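Local coordinates for Spermidine/putrescine ABC transporter, periplasmic binding protein (PDB 2V84) that probably binds polyamines such as spermidine and putrescine as the periplasmic receptor of an ABC transporter in Treponema pallidum, at residues D164-V169 with A335-V340; M170-A175 with D198-N203; L177-N182 with E186-Q191; S149-K154 with Y158-M163. One frame throughout, in Å; residues are numbered along the deposited sequence.

Contact 1: residues D164-V169 with A335-V340; sequences DDMREV and AHWNAV
Met-166 sets its CA and CB over one face of the Trp-337 indole, the CB 3.5 Å from the centroid of the five-membered ring and only 8° off the ring normal, a CH-pi contact. The same face carries, nearer the rim, the carbonyl carbon of Asp-165, so the indole rests against backbone as much as side chain. Two torsions bring the pair together. Trp-337 sends CG anti to its own N (chi1 176°), and Met-166 does likewise. With the Met-166 chain extended through chi2, SD in the conformer described here comes to 3.5 Å from Trp-337 CB, beside the ring in an oblique Met-aromatic contact; the bend at chi3 only turns the terminal methyl. Here helix 166-176 begins, packed by its first turn against the C-terminal helix 330-342. Asp-165 is its N-cap, OD2 accepting from Glu-168 N at 2.9 Å through the anti lone pair; residues 165-168 are also predicted to bind spermidine. Farther along the indole, Val-169 crosses at about a right angle, its CB 3.7 Å from Trp-337 CZ3, a compact branched side chain suited to this buried place. At the ring edge, nearly in plane, Asp-164 OD1 lies 3.9 Å from Trp-337 CZ2, while the same carboxylate makes a salt bridge through OD2 with Arg-341, one turn beyond Trp-337.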
# COMPACT_ATOMS: atom_id res chain seq x y z
N ASP A 164 7.37 -9.94 -2.84
CA ASP A 164 7.18 -10.47 -4.19
C ASP A 164 6.40 -9.40 -4.94
O ASP A 164 5.25 -9.59 -5.37
CB ASP A 164 6.41 -11.79 -4.13
CG ASP A 164 6.41 -12.54 -5.45
OD1 ASP A 164 6.83 -11.97 -6.49
OD2 ASP A 164 5.92 -13.69 -5.46
N ASP A 165 7.02 -8.23 -5.05
CA ASP A 165 6.42 -7.11 -5.72
C ASP A 165 7.50 -6.32 -6.43
O ASP A 165 8.44 -5.83 -5.78
CB ASP A 165 5.67 -6.19 -4.74
CG ASP A 165 4.92 -5.08 -5.47
OD1 ASP A 165 3.77 -5.29 -5.93
OD2 ASP A 165 5.49 -3.99 -5.64
N MET A 166 7.34 -6.16 -7.74
CA MET A 166 8.32 -5.51 -8.62
C MET A 166 8.57 -4.04 -8.30
O MET A 166 9.71 -3.59 -8.29
CB MET A 166 7.87 -5.63 -10.08
CG MET A 166 8.72 -4.83 -11.07
SD MET A 166 8.14 -5.10 -12.74
CE MET A 166 6.65 -4.09 -12.70
N ARG A 167 7.50 -3.27 -8.10
CA ARG A 167 7.67 -1.83 -7.84
C ARG A 167 8.25 -1.57 -6.45
O ARG A 167 9.03 -0.63 -6.29
CB ARG A 167 6.38 -1.04 -8.11
CG ARG A 167 5.88 -1.15 -9.52
CD ARG A 167 6.80 -0.46 -10.56
NE ARG A 167 7.30 0.85 -10.12
CZ ARG A 167 6.70 2.02 -10.32
NH1 ARG A 167 5.53 2.08 -10.94
NH2 ARG A 167 7.25 3.14 -9.87
N GLU A 168 7.90 -2.40 -5.47
CA GLU A 168 8.49 -2.31 -4.12
C GLU A 168 9.97 -2.64 -4.09
O GLU A 168 10.76 -1.91 -3.48
CB GLU A 168 7.77 -3.23 -3.11
CG GLU A 168 6.36 -2.80 -2.66
CD GLU A 168 6.25 -1.41 -2.01
OE1 GLU A 168 7.25 -0.72 -1.71
OE2 GLU A 168 5.11 -0.99 -1.82
N VAL A 169 10.35 -3.75 -4.72
CA VAL A 169 11.74 -4.20 -4.67
C VAL A 169 12.65 -3.33 -5.55
O VAL A 169 13.68 -2.83 -5.08
CB VAL A 169 11.86 -5.72 -4.94
CG1 VAL A 169 13.32 -6.19 -4.90
CG2 VAL A 169 11.08 -6.47 -3.83
N ALA A 335 11.22 -6.45 -17.61
CA ALA A 335 12.32 -7.23 -18.16
C ALA A 335 13.38 -7.51 -17.11
O ALA A 335 13.92 -8.62 -17.04
CB ALA A 335 12.93 -6.52 -19.36
N HIS A 336 13.68 -6.51 -16.29
CA HIS A 336 14.62 -6.71 -15.20
C HIS A 336 14.00 -7.57 -14.09
O HIS A 336 14.67 -8.46 -13.55
CB HIS A 336 15.08 -5.36 -14.63
CG HIS A 336 16.02 -4.62 -15.52
ND1 HIS A 336 17.29 -5.07 -15.81
CD2 HIS A 336 15.88 -3.45 -16.19
CE1 HIS A 336 17.89 -4.22 -16.62
NE2 HIS A 336 17.06 -3.22 -16.87
N TRP A 337 12.74 -7.32 -13.77
CA TRP A 337 12.09 -8.05 -12.69
C TRP A 337 11.88 -9.54 -12.97
O TRP A 337 12.12 -10.36 -12.11
CB TRP A 337 10.80 -7.37 -12.26
CG TRP A 337 10.03 -8.12 -11.23
CD1 TRP A 337 8.85 -8.79 -11.42
CD2 TRP A 337 10.36 -8.27 -9.84
NE1 TRP A 337 8.43 -9.35 -10.24
CE2 TRP A 337 9.34 -9.04 -9.25
CE3 TRP A 337 11.43 -7.82 -9.04
CZ2 TRP A 337 9.35 -9.40 -7.89
CZ3 TRP A 337 11.44 -8.18 -7.69
CH2 TRP A 337 10.40 -8.96 -7.14
N ASN A 338 11.43 -9.89 -14.17
CA ASN A 338 11.23 -11.29 -14.52
C ASN A 338 12.53 -12.12 -14.42
O ASN A 338 12.49 -13.32 -14.13
CB ASN A 338 10.55 -11.44 -15.89
CG ASN A 338 9.03 -11.19 -15.84
OD1 ASN A 338 8.43 -11.09 -14.77
ND2 ASN A 338 8.41 -11.10 -17.00
N ALA A 339 13.66 -11.45 -14.62
CA ALA A 339 14.98 -12.04 -14.48
C ALA A 339 15.34 -12.20 -12.99
O ALA A 339 15.79 -13.25 -12.56
CB ALA A 339 16.01 -11.20 -15.19
N VAL A 340 15.14 -11.13 -12.21
CA VAL A 340 15.32 -11.18 -10.76
C VAL A 340 14.45 -12.28 -10.14
O VAL A 340 14.90 -13.05 -9.27
CB VAL A 340 14.89 -9.84 -10.09
CG1 VAL A 340 14.81 -9.98 -8.56
CG2 VAL A 340 15.82 -8.72 -10.49

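Contact 2: residues M170-A175 with D198-N203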
# COMPACT_ATOMS: atom_id res chain seq x y z
N MET A 170 12.24 -3.12 -6.80
CA MET A 170 12.96 -2.18 -7.67
C MET A 170 13.02 -0.78 -7.05
O MET A 170 14.06 -0.10 -7.10
CB MET A 170 12.35 -2.11 -9.08
CG MET A 170 12.61 -3.34 -9.96
SD MET A 170 14.37 -3.76 -10.20
CE MET A 170 14.76 -2.55 -11.47
N GLY A 171 11.91 -0.37 -6.44
CA GLY A 171 11.81 0.94 -5.80
C GLY A 171 12.81 1.10 -4.66
O GLY A 171 13.49 2.12 -4.58
N ALA A 172 12.89 0.10 -3.80
CA ALA A 172 13.87 0.11 -2.71
C ALA A 172 15.30 0.18 -3.22
O ALA A 172 16.13 0.88 -2.64
CB ALA A 172 13.68 -1.10 -1.85
N ALA A 173 15.59 -0.55 -4.29
CA ALA A 173 16.91 -0.55 -4.92
C ALA A 173 17.22 0.81 -5.54
O ALA A 173 18.31 1.35 -5.34
CB ALA A 173 17.02 -1.64 -5.95
N LEU A 174 16.26 1.34 -6.27
CA LEU A 174 16.36 2.69 -6.85
C LEU A 174 16.59 3.76 -5.78
O LEU A 174 17.51 4.57 -5.91
CB LEU A 174 15.11 3.02 -7.65
CG LEU A 174 15.02 2.32 -9.01
CD1 LEU A 174 13.59 2.33 -9.56
CD2 LEU A 174 15.99 2.95 -10.00
N ALA A 175 15.76 3.74 -4.73
CA ALA A 175 15.89 4.62 -3.59
C ALA A 175 17.31 4.57 -3.00
O ALA A 175 17.98 5.59 -2.89
CB ALA A 175 14.84 4.30 -2.53
N ASP A 198 22.56 -9.22 -7.53
CA ASP A 198 23.90 -9.53 -7.06
C ASP A 198 24.14 -9.30 -5.59
O ASP A 198 25.04 -9.93 -5.03
CB ASP A 198 24.96 -8.79 -7.89
CG ASP A 198 25.15 -9.39 -9.27
OD1 ASP A 198 24.71 -10.54 -9.49
OD2 ASP A 198 25.74 -8.69 -10.12
N HIS A 199 23.38 -8.42 -4.96
CA HIS A 199 23.66 -8.04 -3.56
C HIS A 199 22.62 -8.45 -2.53
O HIS A 199 22.98 -8.80 -1.39
CB HIS A 199 23.99 -6.54 -3.46
CG HIS A 199 25.22 -6.16 -4.24
ND1 HIS A 199 26.47 -6.65 -3.93
CD2 HIS A 199 25.38 -5.39 -5.34
CE1 HIS A 199 27.35 -6.17 -4.79
NE2 HIS A 199 26.72 -5.40 -5.66
N TRP A 200 21.35 -8.44 -2.91
CA TRP A 200 20.27 -8.76 -1.98
C TRP A 200 19.73 -10.16 -2.18
O TRP A 200 19.67 -10.92 -1.23
CB TRP A 200 19.13 -7.73 -2.09
CG TRP A 200 19.54 -6.34 -1.71
CD1 TRP A 200 20.71 -5.95 -1.10
CD2 TRP A 200 18.78 -5.15 -1.93
NE1 TRP A 200 20.72 -4.60 -0.93
CE2 TRP A 200 19.55 -4.07 -1.42
CE3 TRP A 200 17.51 -4.88 -2.49
CZ2 TRP A 200 19.10 -2.74 -1.45
CZ3 TRP A 200 17.06 -3.56 -2.53
CH2 TRP A 200 17.85 -2.50 -2.00
N LYS A 201 19.33 -10.49 -3.40
CA LYS A 201 18.77 -11.81 -3.71
C LYS A 201 19.57 -13.02 -3.18
O LYS A 201 18.94 -13.99 -2.69
CB LYS A 201 18.51 -11.93 -5.23
CG LYS A 201 18.02 -13.29 -5.72
CD LYS A 201 17.77 -13.24 -7.24
CE LYS A 201 17.55 -14.63 -7.84
NZ LYS A 201 17.31 -14.56 -9.31
N PRO A 202 20.92 -12.99 -3.25
CA PRO A 202 21.70 -14.14 -2.77
C PRO A 202 21.52 -14.45 -1.28
O PRO A 202 21.82 -15.55 -0.84
CB PRO A 202 23.15 -13.71 -3.01
CG PRO A 202 23.08 -12.72 -4.06
CD PRO A 202 21.83 -11.96 -3.79
N ASN A 203 21.04 -13.47 -0.51
CA ASN A 203 20.85 -13.63 0.93
C ASN A 203 19.43 -13.97 1.33
O ASN A 203 19.15 -14.18 2.51
CB ASN A 203 21.29 -12.37 1.66
CG ASN A 203 22.74 -12.05 1.42
OD1 ASN A 203 23.59 -12.92 1.49
ND2 ASN A 203 23.01 -10.81 1.10
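The six-membered end of the Trp-200 indole reaches across to helix 166-176 and meets it where two successive alanines, Ala-172 and Ala-173, present little more than backbone. The tight part is at Ala-173: its CA lies 3.6 Å from Trp-200 CH2, and its CB is 3.9 Å from Trp-200 CZ3. With a single methyl, alanine lets the indole come right up to the helix. Trp-200 holds CG anti to its carbonyl carbon (chi1 -63°), directing the long ring system across to helix 166-176, although the nearest CA atoms, of Ala-173 and Trp-200, are 9.3 Å apart. A large flat side chain suits such a span. Ala-172 is met more loosely. Its CB stays 4.2 Å from Trp-200 CZ3, and its carbonyl oxygen comes to 3.8 Å from Trp-200 CH2 at the ring edge, near the ring plane; that oxygen accepts a hydrogen bond from Ser-176 OG. All three touching residues are buried, whereas Asp-198, His-199 and Pro-202 are exposed and suit the solvent side. Helix 186-200 widens into a pi-type turn here before a 3-10 segment leads toward strand 204-207. The indole thus bridges from its own helix to helix 166-176 and also touches Met-162 of strand 160-162, while Ala-173 packs on Ala-192 and Val-196 of helix 186-200.

Contact 3: residues L177-N182 with E186-Q191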
# COMPACT_ATOMS: atom_id res chain seq x y z
N LEU A 177 20.07 3.64 -4.32
CA LEU A 177 21.02 4.22 -5.29
C LEU A 177 20.80 5.71 -5.60
O LEU A 177 21.43 6.25 -6.52
CB LEU A 177 20.99 3.42 -6.60
CG LEU A 177 21.44 1.96 -6.48
CD1 LEU A 177 20.91 1.13 -7.64
CD2 LEU A 177 22.96 1.88 -6.38
N GLY A 178 19.91 6.36 -4.85
CA GLY A 178 19.67 7.79 -5.00
C GLY A 178 18.87 8.14 -6.24
O GLY A 178 18.85 9.29 -6.70
N TYR A 179 18.20 7.13 -6.79
CA TYR A 179 17.39 7.31 -7.98
C TYR A 179 15.90 7.35 -7.66
O TYR A 179 15.45 6.81 -6.65
CB TYR A 179 17.70 6.21 -8.99
CG TYR A 179 19.15 6.15 -9.44
CD1 TYR A 179 19.88 7.32 -9.64
CD2 TYR A 179 19.77 4.93 -9.69
CE1 TYR A 179 21.20 7.28 -10.06
CE2 TYR A 179 21.09 4.88 -10.12
CZ TYR A 179 21.80 6.06 -10.30
OH TYR A 179 23.11 6.03 -10.74
N ASN A 180 15.12 8.00 -8.53
CA ASN A 180 13.69 8.09 -8.30
C ASN A 180 13.05 6.71 -8.37
O ASN A 180 13.29 5.97 -9.33
CB ASN A 180 13.03 9.03 -9.31
CG ASN A 180 11.69 9.51 -8.83
OD1 ASN A 180 10.68 8.83 -9.00
ND2 ASN A 180 11.67 10.67 -8.19
N VAL A 181 12.24 6.35 -7.37
CA VAL A 181 11.57 5.04 -7.39
C VAL A 181 10.66 4.89 -8.61
O VAL A 181 10.19 3.79 -8.92
CB VAL A 181 10.81 4.68 -6.04
CG1 VAL A 181 11.65 5.03 -4.82
CG2 VAL A 181 9.47 5.32 -5.95
N ASN A 182 10.46 5.99 -9.35
CA ASN A 182 9.66 5.97 -10.57
C ASN A 182 10.48 6.30 -11.81
O ASN A 182 9.90 6.64 -12.85
CB ASN A 182 8.49 6.97 -10.49
CG ASN A 182 7.62 6.74 -9.28
OD1 ASN A 182 7.10 5.64 -9.09
ND2 ASN A 182 7.47 7.76 -8.44
N GLU A 186 17.02 4.20 -18.16
CA GLU A 186 17.32 2.79 -18.39
C GLU A 186 18.59 2.30 -17.69
O GLU A 186 18.63 1.15 -17.22
CB GLU A 186 17.37 2.51 -19.90
CG GLU A 186 15.99 2.41 -20.55
CD GLU A 186 16.00 2.71 -22.05
OE1 GLU A 186 17.04 2.48 -22.70
OE2 GLU A 186 14.96 3.19 -22.58
N GLN A 187 19.62 3.13 -17.60
CA GLN A 187 20.82 2.67 -16.88
C GLN A 187 20.64 2.65 -15.36
O GLN A 187 21.30 1.88 -14.67
CB GLN A 187 22.13 3.37 -17.30
CG GLN A 187 22.08 4.86 -17.59
CD GLN A 187 21.68 5.18 -19.02
OE1 GLN A 187 21.86 4.37 -19.93
NE2 GLN A 187 21.15 6.37 -19.22
N GLU A 188 19.72 3.48 -14.86
CA GLU A 188 19.38 3.47 -13.43
C GLU A 188 18.64 2.20 -13.05
O GLU A 188 18.87 1.64 -11.98
CB GLU A 188 18.59 4.72 -13.05
CG GLU A 188 19.44 5.99 -13.06
CD GLU A 188 18.66 7.26 -12.78
OE1 GLU A 188 19.30 8.32 -12.64
OE2 GLU A 188 17.41 7.21 -12.72
N LEU A 189 17.75 1.74 -13.93
CA LEU A 189 17.01 0.49 -13.74
C LEU A 189 17.89 -0.74 -13.80
O LEU A 189 17.75 -1.64 -12.97
CB LEU A 189 15.87 0.39 -14.75
CG LEU A 189 14.74 1.40 -14.51
CD1 LEU A 189 13.75 1.46 -15.66
CD2 LEU A 189 14.01 1.09 -13.19
N ALA A 190 18.81 -0.78 -14.77
CA ALA A 190 19.80 -1.85 -14.86
C ALA A 190 20.67 -1.91 -13.60
O ALA A 190 20.98 -3.00 -13.09
CB ALA A 190 20.65 -1.67 -16.13
N GLN A 191 21.08 -0.74 -13.11
CA GLN A 191 21.87 -0.64 -11.89
C GLN A 191 21.10 -1.19 -10.68
O GLN A 191 21.65 -1.92 -9.85
CB GLN A 191 22.21 0.83 -11.66
CG GLN A 191 23.32 1.09 -10.64
CD GLN A 191 23.84 2.53 -10.75
OE1 GLN A 191 23.72 3.17 -11.81
NE2 GLN A 191 24.42 3.03 -9.65
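The hydroxyl of Tyr-179 donates to Gln-191 OE1 at 3.1 Å, a hydrogen bond from the loop to helix 186-200. It is not an ideal one: the hydroxyl stands above the carbonyl plane, 37° out of it, with a C=O...donor angle of 101°. The amide is turned nearly perpendicular to the phenol ring, at its edge. Tyrosine suits this place because its ring can pack while its far end still reaches a polar partner. The packing is done by Glu-188: in the conformer described, its CG sits 3.4 Å from the ring centroid, almost on the normal, in a CH-pi contact. That CG lies anti to the carbonyl carbon of Glu-188 (chi1 -71°) and the chain runs on extended, which lays it along the ring. The carboxylate stacks nearly parallel over the CG-CD1 side of the same face, OE1 3.2 Å from Tyr-179 CD1, with OE2 turned to Thr-183 OG1, from which it accepts. The Leu-177 carbonyl oxygen lies over the opposite face, so the ring is sandwiched between its own loop and the helix. Leu-177 CD1 packs 3.8 Å from Gln-191 CG, and CD2 comes equally near Gln-191 NE2. Helix 166-176 ends just before in a Schellman motif, with Gly-178 as C-prime at positive phi and Tyr-179 N bonded to Leu-174 O. This is a surface helix-loop-helix connection, its capped end turning an aromatic onto the next helix.

Contact 4: residues S149-K154 with Y158-M163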
# COMPACT_ATOMS: atom_id res chain seq x y z
N SER A 149 20.18 -1.73 2.88
CA SER A 149 21.38 -2.52 2.71
C SER A 149 21.42 -3.65 3.73
O SER A 149 22.34 -4.46 3.71
CB SER A 149 22.61 -1.64 2.81
OG SER A 149 22.75 -0.89 1.59
N ILE A 150 20.42 -3.72 4.61
CA ILE A 150 20.35 -4.83 5.57
C ILE A 150 20.20 -6.16 4.79
O ILE A 150 20.61 -7.23 5.24
CB ILE A 150 19.19 -4.65 6.58
CG1 ILE A 150 19.32 -5.67 7.73
CG2 ILE A 150 17.80 -4.72 5.88
CD1 ILE A 150 18.62 -5.25 9.01
N PHE A 151 19.65 -6.07 3.59
CA PHE A 151 19.49 -7.27 2.78
C PHE A 151 20.77 -7.78 2.11
O PHE A 151 20.79 -8.87 1.55
CB PHE A 151 18.32 -7.08 1.79
CG PHE A 151 17.00 -6.94 2.48
CD1 PHE A 151 16.41 -8.04 3.09
CD2 PHE A 151 16.33 -5.70 2.52
CE1 PHE A 151 15.19 -7.94 3.75
CE2 PHE A 151 15.11 -5.57 3.17
CZ PHE A 151 14.54 -6.70 3.80
N SER A 152 21.86 -7.01 2.21
CA SER A 152 23.14 -7.47 1.71
C SER A 152 23.99 -8.14 2.81
O SER A 152 25.14 -8.50 2.57
CB SER A 152 23.89 -6.30 1.07
OG SER A 152 24.41 -5.49 2.09
N ARG A 153 23.40 -8.32 4.00
CA ARG A 153 24.11 -8.95 5.13
C ARG A 153 24.24 -10.45 4.96
O ARG A 153 23.28 -11.18 5.13
CB ARG A 153 23.41 -8.65 6.44
CG ARG A 153 23.64 -7.23 6.86
CD ARG A 153 23.24 -6.95 8.25
NE ARG A 153 23.84 -7.81 9.28
CZ ARG A 153 23.66 -7.57 10.57
NH1 ARG A 153 22.95 -6.50 10.93
NH2 ARG A 153 24.17 -8.35 11.50
N LYS A 154 25.45 -10.90 4.64
CA LYS A 154 25.75 -12.32 4.44
C LYS A 154 25.61 -13.19 5.69
O LYS A 154 25.31 -14.38 5.57
CB LYS A 154 27.11 -12.52 3.75
CG LYS A 154 27.04 -12.08 2.27
CD LYS A 154 28.16 -12.64 1.39
CE LYS A 154 28.15 -11.93 0.03
NZ LYS A 154 29.11 -12.47 -0.99
N TYR A 158 19.76 -16.50 3.99
CA TYR A 158 18.72 -17.52 4.10
C TYR A 158 17.91 -17.40 5.39
O TYR A 158 17.36 -18.39 5.90
CB TYR A 158 19.29 -18.94 3.91
CG TYR A 158 20.38 -19.00 2.85
CD1 TYR A 158 20.11 -18.66 1.51
CD2 TYR A 158 21.69 -19.38 3.18
CE1 TYR A 158 21.11 -18.70 0.54
CE2 TYR A 158 22.70 -19.43 2.22
CZ TYR A 158 22.40 -19.10 0.91
OH TYR A 158 23.42 -19.15 -0.03
N ARG A 159 17.85 -16.19 5.93
CA ARG A 159 16.98 -15.90 7.06
C ARG A 159 16.29 -14.57 6.82
O ARG A 159 15.84 -13.93 7.75
CB ARG A 159 17.76 -15.90 8.39
CG ARG A 159 18.37 -17.24 8.75
CD ARG A 159 18.81 -17.30 10.21
NE ARG A 159 19.97 -16.45 10.46
CZ ARG A 159 20.30 -15.94 11.65
NH1 ARG A 159 19.54 -16.18 12.72
NH2 ARG A 159 21.38 -15.18 11.76
N MET A 160 16.20 -14.18 5.55
CA MET A 160 15.56 -12.93 5.15
C MET A 160 14.65 -13.16 3.96
O MET A 160 14.84 -14.10 3.19
CB MET A 160 16.63 -11.89 4.79
CG MET A 160 17.57 -11.58 5.97
SD MET A 160 18.61 -10.12 5.68
CE MET A 160 19.72 -10.74 4.42
N SER A 161 13.65 -12.29 3.81
CA SER A 161 12.85 -12.22 2.60
C SER A 161 12.63 -10.78 2.18
O SER A 161 12.72 -9.84 3.00
CB SER A 161 11.48 -12.92 2.79
OG SER A 161 10.63 -12.20 3.68
N MET A 162 12.39 -10.59 0.88
CA MET A 162 11.90 -9.34 0.37
C MET A 162 10.55 -9.62 -0.24
O MET A 162 10.19 -10.79 -0.47
CB MET A 162 12.88 -8.69 -0.63
CG MET A 162 14.19 -8.20 0.06
SD MET A 162 15.18 -7.20 -1.05
CE MET A 162 14.32 -5.65 -0.92
N MET A 163 9.79 -8.56 -0.52
CA MET A 163 8.43 -8.73 -1.03
C MET A 163 8.40 -9.17 -2.49
O MET A 163 9.29 -8.82 -3.27
CB MET A 163 7.62 -7.44 -0.84
CG MET A 163 7.23 -7.19 0.60
SD MET A 163 5.81 -6.09 0.75
CE MET A 163 6.56 -4.53 0.36
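Sulfur and aromatic carbon dominate where Phe-151 meets Met-160 and Met-162, neighbours on the same side of strand 160-162. Met-162 lies over one face of the ring, CG 3.7 Å from the centroid and 9° off the normal, a CH-pi contact. Its SD stands over the same face, 4.2 Å from the centroid, a Met-aromatic contact, while the bend at chi3 (80°) brings CE back to 4.0 Å from Phe-151 CD2. Ile-150 CG2 lies over the opposite face. Met-160 approaches obliquely, its SD 4.0 Å from Phe-151 CD1. A second group of contacts sets side chains against backbone carbonyls. Met-160 SD lies 3.5 Å from Ile-150 O, and its CE nears Phe-151 O and Arg-153 O. Ser-161 O, in turn, comes to 3.2 Å from Phe-151 CE1. Within the 3-10 turn, Ser-149 O accepts from both Ser-152 N and Ser-152 OG, the hydroxyl on a lone pair; outward, Phe-151 O accepts from Asn-203 ND2. With one thioether over a face and one beside the ring, the turn is held to the strand by apolar packing, while the strand's backbone hydrogen bonds go to strands 204-207 and 223-226.

In the fold
Contacts 2 and 4 are buried, contact 1 is partly so, and contact 3 lies at the surface. Chemistry follows place: contacts 2 and 4 rely on aromatic rings against alanine or methionine, whereas contact 3 adds a hydroxyl-amide bond and a stacked carboxylate. Contact 1 combines an indole-methionine core with charged residues at its margin. Helix 166-176 serves contacts 1 and 2 at successive turns, and helix 186-200 serves contacts 2 and 3 at its two ends. Strand 160-162 of contact 4 leads through a short loop into the helix of contact 1. Asn-203 ties contacts 2 and 4 together through Phe-151 O, and Lys-201 links contact 2 to Val-340 O of contact 1; contacts 3 and 4 do not touch.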